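Local atomic coordinates of glucosidase (Croceicoccus marinus, PDB entry 5Z3K), a protein that probably hydrolyses O-glycosyl bonds as a beta-glucosidase of glycoside hydrolase family 39, built on a TIM barrel. Residues L53-D58 with L262-M267; V60-T65 with D309-F314; S71-W76 with E127-N132; S111-N116 with K162-G167. All coordinates share one frame; numbering follows the deposited sequence.

Contact 1 of 4, residues L53-D58 with L262-M267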
# COMPACT_ATOMS: atom_id res chain seq x y z
N LEU A 53 6.73 -4.49 0.37
CA LEU A 53 5.83 -5.23 -0.51
C LEU A 53 5.52 -4.34 -1.69
O LEU A 53 5.30 -3.14 -1.52
CB LEU A 53 4.54 -5.63 0.22
CG LEU A 53 3.54 -6.53 -0.53
CD1 LEU A 53 4.20 -7.83 -0.98
CD2 LEU A 53 2.33 -6.83 0.35
N VAL A 54 5.57 -4.91 -2.90
CA VAL A 54 5.32 -4.15 -4.11
C VAL A 54 4.26 -4.87 -4.94
O VAL A 54 4.45 -6.03 -5.33
CB VAL A 54 6.59 -3.92 -4.94
CG1 VAL A 54 6.25 -3.19 -6.23
CG2 VAL A 54 7.63 -3.14 -4.12
N ARG A 55 3.17 -4.17 -5.24
CA ARG A 55 2.16 -4.66 -6.17
C ARG A 55 2.62 -4.39 -7.60
O ARG A 55 3.11 -3.29 -7.90
CB ARG A 55 0.81 -3.97 -5.91
CG ARG A 55 -0.37 -4.49 -6.71
CD ARG A 55 -1.70 -3.96 -6.13
NE ARG A 55 -2.86 -4.65 -6.70
CZ ARG A 55 -3.60 -4.18 -7.71
NH1 ARG A 55 -3.32 -3.01 -8.27
NH2 ARG A 55 -4.63 -4.90 -8.16
N SER A 56 2.48 -5.39 -8.48
CA SER A 56 3.08 -5.32 -9.81
C SER A 56 2.15 -4.71 -10.85
O SER A 56 2.57 -4.54 -12.01
CB SER A 56 3.48 -6.72 -10.26
OG SER A 56 2.33 -7.54 -10.49
N TYR A 57 0.92 -4.37 -10.48
CA TYR A 57 -0.11 -4.04 -11.47
C TYR A 57 0.30 -2.85 -12.34
O TYR A 57 0.03 -2.84 -13.55
CB TYR A 57 -1.43 -3.76 -10.75
CG TYR A 57 -2.57 -3.41 -11.67
CD1 TYR A 57 -3.26 -4.40 -12.36
CD2 TYR A 57 -2.97 -2.08 -11.84
CE1 TYR A 57 -4.32 -4.08 -13.22
CE2 TYR A 57 -4.03 -1.76 -12.68
CZ TYR A 57 -4.70 -2.76 -13.37
OH TYR A 57 -5.73 -2.44 -14.22
N ASP A 58 0.99 -1.86 -11.77
CA ASP A 58 1.33 -0.70 -12.59
C ASP A 58 2.55 -0.92 -13.48
O ASP A 58 2.81 -0.11 -14.37
CB ASP A 58 1.49 0.52 -11.69
CG ASP A 58 0.18 0.89 -11.01
OD1 ASP A 58 -0.83 1.09 -11.72
OD2 ASP A 58 0.13 0.93 -9.77
N LEU A 262 -5.11 -4.58 1.42
CA LEU A 262 -5.53 -3.28 0.90
C LEU A 262 -4.67 -3.00 -0.34
O LEU A 262 -3.54 -2.52 -0.23
CB LEU A 262 -5.38 -2.23 1.99
CG LEU A 262 -5.73 -0.76 1.76
CD1 LEU A 262 -7.12 -0.60 1.10
CD2 LEU A 262 -5.63 0.01 3.09
N SER A 263 -5.22 -3.30 -1.53
CA SER A 263 -4.42 -3.28 -2.75
C SER A 263 -4.17 -1.88 -3.29
O SER A 263 -3.23 -1.68 -4.07
CB SER A 263 -5.11 -4.12 -3.84
OG SER A 263 -4.76 -5.48 -3.68
N TYR A 264 -5.02 -0.91 -2.93
CA TYR A 264 -4.83 0.50 -3.24
C TYR A 264 -5.28 1.29 -2.03
O TYR A 264 -6.38 1.06 -1.53
CB TYR A 264 -5.69 1.02 -4.40
CG TYR A 264 -5.53 0.47 -5.80
CD1 TYR A 264 -6.05 -0.77 -6.14
CD2 TYR A 264 -4.99 1.26 -6.81
CE1 TYR A 264 -5.96 -1.25 -7.44
CE2 TYR A 264 -4.89 0.79 -8.12
CZ TYR A 264 -5.39 -0.47 -8.43
OH TYR A 264 -5.30 -0.94 -9.74
N TRP A 265 -4.47 2.25 -1.62
CA TRP A 265 -4.93 3.24 -0.66
C TRP A 265 -4.17 4.53 -0.91
O TRP A 265 -2.97 4.51 -1.19
CB TRP A 265 -4.78 2.77 0.78
CG TRP A 265 -3.40 2.80 1.37
CD1 TRP A 265 -2.51 1.77 1.42
CD2 TRP A 265 -2.78 3.90 2.06
NE1 TRP A 265 -1.36 2.16 2.07
CE2 TRP A 265 -1.50 3.46 2.48
CE3 TRP A 265 -3.18 5.20 2.37
CZ2 TRP A 265 -0.62 4.28 3.18
CZ3 TRP A 265 -2.29 6.02 3.07
CH2 TRP A 265 -1.03 5.55 3.46
N SER A 266 -4.89 5.65 -0.80
CA SER A 266 -4.38 6.96 -1.15
C SER A 266 -5.37 7.98 -0.63
O SER A 266 -6.54 7.67 -0.43
CB SER A 266 -4.21 7.09 -2.68
OG SER A 266 -3.60 8.32 -2.99
N MSE A 267 -4.89 9.21 -0.43
CA MSE A 267 -5.87 10.25 -0.11
C MSE A 267 -6.82 10.45 -1.28
O MSE A 267 -7.99 10.71 -1.07
CB MSE A 267 -5.22 11.58 0.24
CG MSE A 267 -6.28 12.59 0.68
SE MSE A 267 -5.55 14.19 1.49
CE MSE A 267 -5.37 15.24 -0.11
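Arg-55 reaches across the barrel interior to Ser-263 and Tyr-264. From CB, CG stands anti to the backbone N (chi1 -174°), and the chain then runs extended to NE, carrying the polar head inward from strand 53-55. CD is the first atom to meet strand 259-266, 3.4 Å from Ser-263 O. NE passes Ser-263, whose CB lies over one face of the guanidinium. CZ comes 3.8 Å from Tyr-264 CE1, and NH1 ends 3.3 Å from that same CE1. The guanidinium and phenol planes are inclined by 54°, so this is no flat stack. Tyr-264 OH also approaches Tyr-57, lying 3.3 Å from its CE2. The two strands are not neighbours: the shorter way round the closed barrel, 25-27 and 298-301 lie between them, and the contact forms near the strands' C-terminal ends, where TIM-barrel enzymes place their active sites. Arg-55 NE forms a salt bridge with Glu-153 and Arg-55 NH2 one with Asp-156, while Ser-263 OG bonds to Glu-153 and Tyr-264 OH to Asp-156. The buried arginine and its neighbours therefore share two carboxylates, which implies a polar network rather than an apolar barrel core.

Contact 2 of 4, residues V60-T65 with D309-F314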
# COMPACT_ATOMS: atom_id res chain seq x y z
N VAL A 60 4.58 -2.87 -16.58
CA VAL A 60 4.20 -3.44 -17.87
C VAL A 60 4.36 -4.95 -17.76
O VAL A 60 5.29 -5.54 -18.33
CB VAL A 60 5.05 -2.83 -19.01
CG1 VAL A 60 4.68 -3.44 -20.37
CG2 VAL A 60 4.87 -1.31 -19.04
N SER A 61 3.45 -5.59 -17.01
CA SER A 61 3.59 -6.99 -16.59
C SER A 61 2.24 -7.67 -16.56
O SER A 61 1.89 -8.38 -15.60
CB SER A 61 4.27 -7.11 -15.23
OG SER A 61 5.53 -6.46 -15.25
N ARG A 62 1.45 -7.47 -17.61
CA ARG A 62 0.09 -7.97 -17.69
C ARG A 62 0.06 -9.28 -18.47
O ARG A 62 0.83 -9.49 -19.41
CB ARG A 62 -0.82 -6.94 -18.36
CG ARG A 62 -0.86 -5.60 -17.65
CD ARG A 62 -1.57 -5.70 -16.33
NE ARG A 62 -1.59 -4.39 -15.69
CZ ARG A 62 -2.42 -3.40 -16.00
NH1 ARG A 62 -3.35 -3.56 -16.94
NH2 ARG A 62 -2.33 -2.25 -15.35
N LEU A 63 -0.85 -10.16 -18.07
CA LEU A 63 -1.13 -11.37 -18.83
C LEU A 63 -2.37 -11.05 -19.67
O LEU A 63 -3.50 -11.29 -19.24
CB LEU A 63 -1.36 -12.58 -17.91
CG LEU A 63 -1.75 -13.85 -18.68
CD1 LEU A 63 -0.70 -14.15 -19.74
CD2 LEU A 63 -1.94 -15.04 -17.75
N ASP A 64 -2.15 -10.47 -20.84
CA ASP A 64 -3.28 -10.05 -21.66
C ASP A 64 -3.99 -11.28 -22.23
O ASP A 64 -3.39 -12.33 -22.45
CB ASP A 64 -2.83 -9.11 -22.78
CG ASP A 64 -3.94 -8.15 -23.22
OD1 ASP A 64 -4.99 -8.09 -22.55
OD2 ASP A 64 -3.77 -7.44 -24.23
N THR A 65 -5.30 -11.15 -22.41
CA THR A 65 -6.14 -12.26 -22.84
C THR A 65 -6.35 -12.27 -24.35
O THR A 65 -7.06 -13.15 -24.86
CB THR A 65 -7.49 -12.22 -22.12
OG1 THR A 65 -8.03 -10.89 -22.17
CG2 THR A 65 -7.32 -12.64 -20.66
N ASP A 309 1.70 6.56 -16.19
CA ASP A 309 0.84 5.39 -16.26
C ASP A 309 0.89 4.91 -17.70
O ASP A 309 0.40 5.60 -18.60
CB ASP A 309 -0.57 5.75 -15.80
CG ASP A 309 -1.57 4.60 -15.93
OD1 ASP A 309 -1.44 3.74 -16.82
OD2 ASP A 309 -2.53 4.59 -15.13
N PHE A 310 1.49 3.74 -17.92
CA PHE A 310 1.71 3.22 -19.27
C PHE A 310 0.59 2.29 -19.72
O PHE A 310 0.75 1.58 -20.72
CB PHE A 310 3.06 2.51 -19.32
CG PHE A 310 4.22 3.43 -19.07
CD1 PHE A 310 4.63 3.72 -17.78
CD2 PHE A 310 4.88 4.04 -20.12
CE1 PHE A 310 5.70 4.58 -17.54
CE2 PHE A 310 5.95 4.90 -19.90
CZ PHE A 310 6.36 5.17 -18.60
N HIS A 311 -0.52 2.29 -19.01
CA HIS A 311 -1.72 1.58 -19.42
C HIS A 311 -2.81 2.54 -19.87
O HIS A 311 -3.36 2.39 -20.97
CB HIS A 311 -2.19 0.70 -18.26
CG HIS A 311 -1.10 -0.19 -17.75
ND1 HIS A 311 -0.75 -1.37 -18.37
CD2 HIS A 311 -0.25 -0.05 -16.70
CE1 HIS A 311 0.25 -1.93 -17.72
NE2 HIS A 311 0.58 -1.15 -16.70
N TYR A 312 -3.11 3.55 -19.06
CA TYR A 312 -3.99 4.66 -19.44
C TYR A 312 -3.26 5.76 -20.19
O TYR A 312 -3.92 6.62 -20.79
CB TYR A 312 -4.65 5.24 -18.19
CG TYR A 312 -5.76 4.38 -17.64
CD1 TYR A 312 -7.06 4.52 -18.09
CD2 TYR A 312 -5.50 3.41 -16.68
CE1 TYR A 312 -8.08 3.72 -17.61
CE2 TYR A 312 -6.51 2.60 -16.19
CZ TYR A 312 -7.80 2.77 -16.66
OH TYR A 312 -8.81 1.97 -16.17
N ASN A 313 -1.92 5.75 -20.18
CA ASN A 313 -1.10 6.71 -20.93
C ASN A 313 -1.38 8.15 -20.54
O ASN A 313 -1.67 9.01 -21.38
CB ASN A 313 -1.25 6.49 -22.44
CG ASN A 313 -0.66 5.18 -22.88
OD1 ASN A 313 0.46 4.84 -22.50
ND2 ASN A 313 -1.41 4.42 -23.67
N PHE A 314 -1.28 8.42 -19.24
CA PHE A 314 -1.32 9.77 -18.69
C PHE A 314 -0.48 9.78 -17.41
O PHE A 314 0.13 8.77 -17.05
CB PHE A 314 -2.76 10.24 -18.42
CG PHE A 314 -3.34 9.73 -17.13
CD1 PHE A 314 -3.37 8.37 -16.85
CD2 PHE A 314 -3.87 10.60 -16.20
CE1 PHE A 314 -3.90 7.90 -15.66
CE2 PHE A 314 -4.42 10.14 -15.01
CZ PHE A 314 -4.43 8.79 -14.74
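The backbones of 60-65 and 309-314 come closest at Val-60 and Phe-310, whose CA atoms are 7.2 Å apart, with no hydrogen bond between the segments. The guanidinium of Arg-62 lies flat on the imidazole of His-311, the planes 11° apart and the centres separated by 3.6 Å. NH2 sits above the middle of the imidazole, while His-311 CE1 lies over the middle of the guanidinium: a guanidinium-imidazole stack. With chi1 at -58°, Arg-62 CG stands beside the backbone N, 3.8 Å from His-311 CE1, and the bend at chi2 (-70°) then lays the guanidinium over the ring. His-311 is carried by a tight hairpin between strands 308-309 and 314-315, after the last barrel strand. There Asp-309 OD1 accepts from His-311 N at 2.8 Å, forming an Asx turn, and also from Tyr-312 N; Asn-313 and Phe-314 face Asp-309 in a G1 beta bulge. Both ring nitrogens of His-311 are engaged, ND1 with Glu-112 OE1 and NE2 with Trp-59 O, fixing the imidazole's rotation. Arg-62 is held likewise, NH1 by Ser-111 O and NH2 by Tyr-57 O. Beside the stack, Val-60 CG2 packs 4.2 Å from Phe-310 CB.

Contact 3 of 4, residues S71-W76 with E127-N132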
# COMPACT_ATOMS: atom_id res chain seq x y z
N SER A 71 2.48 -8.18 -23.60
CA SER A 71 1.92 -9.15 -22.66
C SER A 71 2.96 -10.19 -22.28
O SER A 71 3.90 -10.46 -23.02
CB SER A 71 0.69 -9.82 -23.28
OG SER A 71 0.20 -10.89 -22.48
N LEU A 72 2.76 -10.80 -21.10
CA LEU A 72 3.66 -11.85 -20.63
C LEU A 72 3.63 -13.07 -21.54
O LEU A 72 4.60 -13.84 -21.58
CB LEU A 72 3.29 -12.26 -19.20
CG LEU A 72 3.54 -11.28 -18.05
CD1 LEU A 72 2.68 -11.67 -16.86
CD2 LEU A 72 5.00 -11.32 -17.66
N PHE A 73 2.51 -13.30 -22.23
CA PHE A 73 2.38 -14.36 -23.22
C PHE A 73 1.85 -13.70 -24.48
O PHE A 73 0.63 -13.65 -24.70
CB PHE A 73 1.46 -15.47 -22.71
CG PHE A 73 1.67 -16.79 -23.40
CD1 PHE A 73 2.73 -17.61 -23.05
CD2 PHE A 73 0.77 -17.23 -24.37
CE1 PHE A 73 2.92 -18.83 -23.68
CE2 PHE A 73 0.95 -18.44 -25.00
CZ PHE A 73 2.03 -19.25 -24.65
N PRO A 74 2.73 -13.15 -25.32
CA PRO A 74 2.27 -12.22 -26.36
C PRO A 74 1.49 -12.88 -27.49
O PRO A 74 0.70 -12.19 -28.14
CB PRO A 74 3.57 -11.59 -26.88
CG PRO A 74 4.65 -12.51 -26.45
CD PRO A 74 4.19 -13.19 -25.20
N ASP A 75 1.69 -14.17 -27.74
CA ASP A 75 1.07 -14.88 -28.86
C ASP A 75 0.38 -16.11 -28.30
O ASP A 75 1.04 -17.09 -27.96
CB ASP A 75 2.12 -15.26 -29.90
CG ASP A 75 1.55 -16.02 -31.09
OD1 ASP A 75 0.44 -16.58 -31.01
OD2 ASP A 75 2.25 -16.06 -32.13
N TRP A 76 -0.95 -16.08 -28.24
CA TRP A 76 -1.66 -17.18 -27.61
C TRP A 76 -1.70 -18.46 -28.45
O TRP A 76 -2.20 -19.48 -27.97
CB TRP A 76 -3.08 -16.74 -27.24
CG TRP A 76 -3.08 -15.95 -25.95
CD1 TRP A 76 -3.18 -14.59 -25.81
CD2 TRP A 76 -2.96 -16.49 -24.63
NE1 TRP A 76 -3.13 -14.25 -24.47
CE2 TRP A 76 -2.99 -15.40 -23.73
CE3 TRP A 76 -2.83 -17.78 -24.12
CZ2 TRP A 76 -2.89 -15.57 -22.35
CZ3 TRP A 76 -2.74 -17.95 -22.74
CH2 TRP A 76 -2.77 -16.85 -21.87
N GLU A 127 -4.58 -21.44 -17.85
CA GLU A 127 -4.08 -22.03 -16.60
C GLU A 127 -2.64 -22.51 -16.74
O GLU A 127 -1.82 -22.30 -15.84
CB GLU A 127 -5.02 -23.16 -16.17
CG GLU A 127 -4.63 -23.83 -14.85
CD GLU A 127 -5.69 -24.81 -14.35
OE1 GLU A 127 -6.81 -24.81 -14.90
OE2 GLU A 127 -5.40 -25.58 -13.41
N GLN A 128 -2.31 -23.13 -17.85
CA GLN A 128 -0.96 -23.57 -18.06
C GLN A 128 0.01 -22.38 -18.09
O GLN A 128 1.04 -22.43 -17.54
CB GLN A 128 -0.84 -24.31 -19.40
CG GLN A 128 -1.55 -25.61 -19.54
CD GLN A 128 -1.25 -26.24 -20.91
OE1 GLN A 128 -1.93 -25.98 -21.87
NE2 GLN A 128 -0.18 -26.98 -20.99
N VAL A 129 -0.40 -21.32 -18.73
CA VAL A 129 0.49 -20.17 -18.87
C VAL A 129 0.67 -19.48 -17.53
O VAL A 129 1.78 -19.07 -17.18
CB VAL A 129 -0.05 -19.22 -19.97
CG1 VAL A 129 0.59 -17.85 -19.89
CG2 VAL A 129 0.21 -19.85 -21.34
N VAL A 130 -0.39 -19.41 -16.71
CA VAL A 130 -0.25 -18.84 -15.37
C VAL A 130 0.71 -19.69 -14.54
O VAL A 130 1.55 -19.16 -13.81
CB VAL A 130 -1.62 -18.71 -14.67
CG1 VAL A 130 -1.42 -18.33 -13.18
CG2 VAL A 130 -2.50 -17.69 -15.37
N GLU A 131 0.60 -21.01 -14.66
CA GLU A 131 1.44 -21.88 -13.84
C GLU A 131 2.92 -21.69 -14.17
O GLU A 131 3.76 -21.63 -13.26
CB GLU A 131 1.02 -23.34 -14.03
CG GLU A 131 1.89 -24.35 -13.28
CD GLU A 131 1.43 -25.78 -13.48
OE1 GLU A 131 0.37 -25.99 -14.10
OE2 GLU A 131 2.14 -26.70 -13.01
N ASN A 132 3.26 -21.56 -15.45
CA ASN A 132 4.67 -21.39 -15.81
C ASN A 132 5.17 -19.98 -15.55
O ASN A 132 6.38 -19.79 -15.37
CB ASN A 132 4.91 -21.77 -17.27
CG ASN A 132 4.89 -23.28 -17.48
OD1 ASN A 132 5.08 -24.05 -16.52
ND2 ASN A 132 4.64 -23.70 -18.71
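Val-129 presents its two methyls to the aromatic pair Phe-73 and Trp-76, and the orientation of those rings defines the contact. CG2 stands above the middle of the Phe-73 ring, 3.6 Å from its centroid and 7° off the normal, which meets the geometry of a CH-pi interaction. Its distances to the six ring carbons, between 3.7 Å to CE1 and 4.0 Å to CG, confirm the central position. CG1, anti to the backbone N of Val-129 (chi1 164°), rests against the root of the phenyl, 3.8 Å from Phe-73 CB. The indole of Trp-76 approaches obliquely, placing CZ3 3.8 Å from Val-129 CG2 and CH2 4.0 Å from Val-129 CG1. The two aromatics also meet each other, as Phe-73 CD2 lies over one face of the indole, toward its rim. An alanine in place of Phe-73 is likely to open a gap beneath CG2 and take support from the indole face. The contact joins the loop after strand 53-55 to helix 123-138. Along that helix, Glu-127 forms salt bridges with Arg-181 and Arg-185 of helix 169-186, while Trp-76 NE1 bonds to Asp-64 O. No hydrogen bond spans the two segments, so cohesion between them rests on dispersion and CH-pi contact, with the indole nitrogen satisfied away from the valine.

Contact 4 of 4, residues S111-N116 with K162-G167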
# COMPACT_ATOMS: atom_id res chain seq x y z
N SER A 111 -5.40 -8.60 -17.31
CA SER A 111 -5.24 -8.29 -18.72
C SER A 111 -4.72 -6.86 -18.88
O SER A 111 -4.44 -6.15 -17.91
CB SER A 111 -6.57 -8.47 -19.47
OG SER A 111 -7.46 -7.41 -19.16
N GLU A 112 -4.59 -6.43 -20.14
CA GLU A 112 -4.09 -5.09 -20.47
C GLU A 112 -5.21 -4.05 -20.34
O GLU A 112 -5.63 -3.40 -21.30
CB GLU A 112 -3.47 -5.09 -21.86
CG GLU A 112 -2.78 -3.80 -22.23
CD GLU A 112 -1.90 -3.27 -21.10
OE1 GLU A 112 -2.17 -2.15 -20.62
OE2 GLU A 112 -0.95 -3.98 -20.71
N ILE A 113 -5.70 -3.91 -19.11
CA ILE A 113 -6.66 -2.85 -18.77
C ILE A 113 -5.98 -1.49 -18.92
O ILE A 113 -4.90 -1.29 -18.33
CB ILE A 113 -7.18 -3.04 -17.34
CG1 ILE A 113 -7.92 -4.38 -17.22
CG2 ILE A 113 -8.02 -1.84 -16.91
CD1 ILE A 113 -7.90 -4.98 -15.81
N PRO A 114 -6.58 -0.51 -19.62
CA PRO A 114 -7.94 -0.56 -20.18
C PRO A 114 -8.06 -0.96 -21.65
O PRO A 114 -9.18 -1.01 -22.15
CB PRO A 114 -8.41 0.89 -20.03
CG PRO A 114 -7.16 1.67 -20.32
CD PRO A 114 -6.02 0.84 -19.72
N ALA A 115 -6.95 -1.22 -22.34
CA ALA A 115 -7.07 -1.53 -23.76
C ALA A 115 -7.91 -2.77 -23.98
O ALA A 115 -8.73 -2.82 -24.91
CB ALA A 115 -5.68 -1.68 -24.38
N ASN A 116 -7.77 -3.77 -23.11
CA ASN A 116 -8.51 -5.02 -23.25
C ASN A 116 -8.90 -5.55 -21.88
O ASN A 116 -8.03 -5.72 -21.02
CB ASN A 116 -7.68 -6.08 -23.97
CG ASN A 116 -8.34 -7.43 -23.92
OD1 ASN A 116 -9.49 -7.56 -24.30
ND2 ASN A 116 -7.64 -8.44 -23.40
N LYS A 162 -17.86 -2.12 -16.30
CA LYS A 162 -17.22 -3.06 -17.21
C LYS A 162 -15.86 -2.55 -17.68
O LYS A 162 -15.33 -3.03 -18.69
CB LYS A 162 -18.12 -3.36 -18.41
CG LYS A 162 -19.53 -3.76 -18.04
CD LYS A 162 -19.56 -5.10 -17.35
CE LYS A 162 -21.00 -5.53 -17.05
NZ LYS A 162 -21.14 -6.23 -15.73
N LEU A 163 -15.30 -1.58 -16.97
CA LEU A 163 -14.09 -0.91 -17.43
C LEU A 163 -12.82 -1.69 -17.15
O LEU A 163 -11.80 -1.43 -17.81
CB LEU A 163 -14.01 0.48 -16.80
CG LEU A 163 -15.17 1.41 -17.20
CD1 LEU A 163 -15.02 2.78 -16.56
CD2 LEU A 163 -15.28 1.52 -18.71
N HIS A 164 -12.83 -2.64 -16.22
CA HIS A 164 -11.67 -3.50 -15.98
C HIS A 164 -11.92 -4.97 -16.30
O HIS A 164 -10.94 -5.71 -16.50
CB HIS A 164 -11.20 -3.41 -14.52
CG HIS A 164 -10.52 -2.12 -14.19
ND1 HIS A 164 -9.38 -2.06 -13.41
CD2 HIS A 164 -10.81 -0.84 -14.53
CE1 HIS A 164 -9.00 -0.80 -13.29
NE2 HIS A 164 -9.84 -0.04 -13.96
N PHE A 165 -13.17 -5.41 -16.35
CA PHE A 165 -13.49 -6.79 -16.70
C PHE A 165 -14.82 -6.80 -17.44
O PHE A 165 -15.84 -6.37 -16.88
CB PHE A 165 -13.57 -7.68 -15.45
CG PHE A 165 -13.71 -9.13 -15.76
CD1 PHE A 165 -12.61 -9.86 -16.19
CD2 PHE A 165 -14.93 -9.78 -15.62
CE1 PHE A 165 -12.73 -11.21 -16.48
CE2 PHE A 165 -15.05 -11.13 -15.91
CZ PHE A 165 -13.95 -11.84 -16.34
N SER A 166 -14.82 -7.28 -18.69
CA SER A 166 -16.03 -7.31 -19.50
C SER A 166 -16.62 -8.71 -19.63
O SER A 166 -17.58 -8.91 -20.39
CB SER A 166 -15.76 -6.74 -20.88
OG SER A 166 -14.70 -7.43 -21.52
N GLY A 167 -16.08 -9.70 -18.92
CA GLY A 167 -16.69 -11.01 -18.87
C GLY A 167 -17.82 -11.06 -17.86
O GLY A 167 -18.15 -10.07 -17.21
O HOH W 1 -9.54 -7.96 -17.20
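Ile-113 meets His-164 with both branches from CB: CG2 over the ring, and CG1 with CD1 along the carbonyl. CG2 sits over the middle of the imidazole, 3.6 Å from the centroid and 6° off the ring normal, a CH-pi contact. The other branch runs alongside the backbone carbonyl: His-164 O lies 3.4 Å from CG1 and 3.2 Å from CD1, tight packing. With chi1 at -62°, CG2 is anti to the backbone N and is directed over the imidazole, while CG1 lies beside that N and leads CD1 to the carbonyl. A valine here lacks CD1, and the loss is likely to open a small gap beside His-164 O. In the next shell, one water bridges the segments, donating to Ser-111 OG at 2.9 Å and to His-164 O at 2.7 Å. Ser-111 OG in turn donates to Asn-116 O at 2.6 Å, pinning the two ends of 111-116 together. That loop turns sharply, with an inverse gamma turn at Glu-112 and a cis peptide before Pro-114. Further out, Asn-116 ND2 bonds to Asp-64 OD1, and His-164 ND1 makes a weak bond to Asp-156. The contact thus ties the loops that follow barrel strands 104-109 and 151-154. Its chemistry is mixed: a methyl covers the imidazole face, while the polar link between the segments passes through the water, both of whose protons are used.

How the contacts relate
From the N terminus, 53-58 opens a long loop that contact 1 closes at 262-267, joining barrel strands 53-55 and 259-266 across the interior. Contact 2 starts just after, at 60-65, and closes later, at 309-314, so it crosses contact 1; it ties the loop after strand 53-55 to the hairpin between 308-309 and 314-315. Contacts 3 and 4 both fall within the spans of contacts 1 and 2, and cross each other. Contact 3 fastens the loop after strand 53-55 to an outer helix, and contact 4 joins the loops that follow strands 104-109 and 151-154, at the C-terminal end of the barrel. Contact 2 touches all three others, whereas contact 3 touches neither contact 1 nor contact 4.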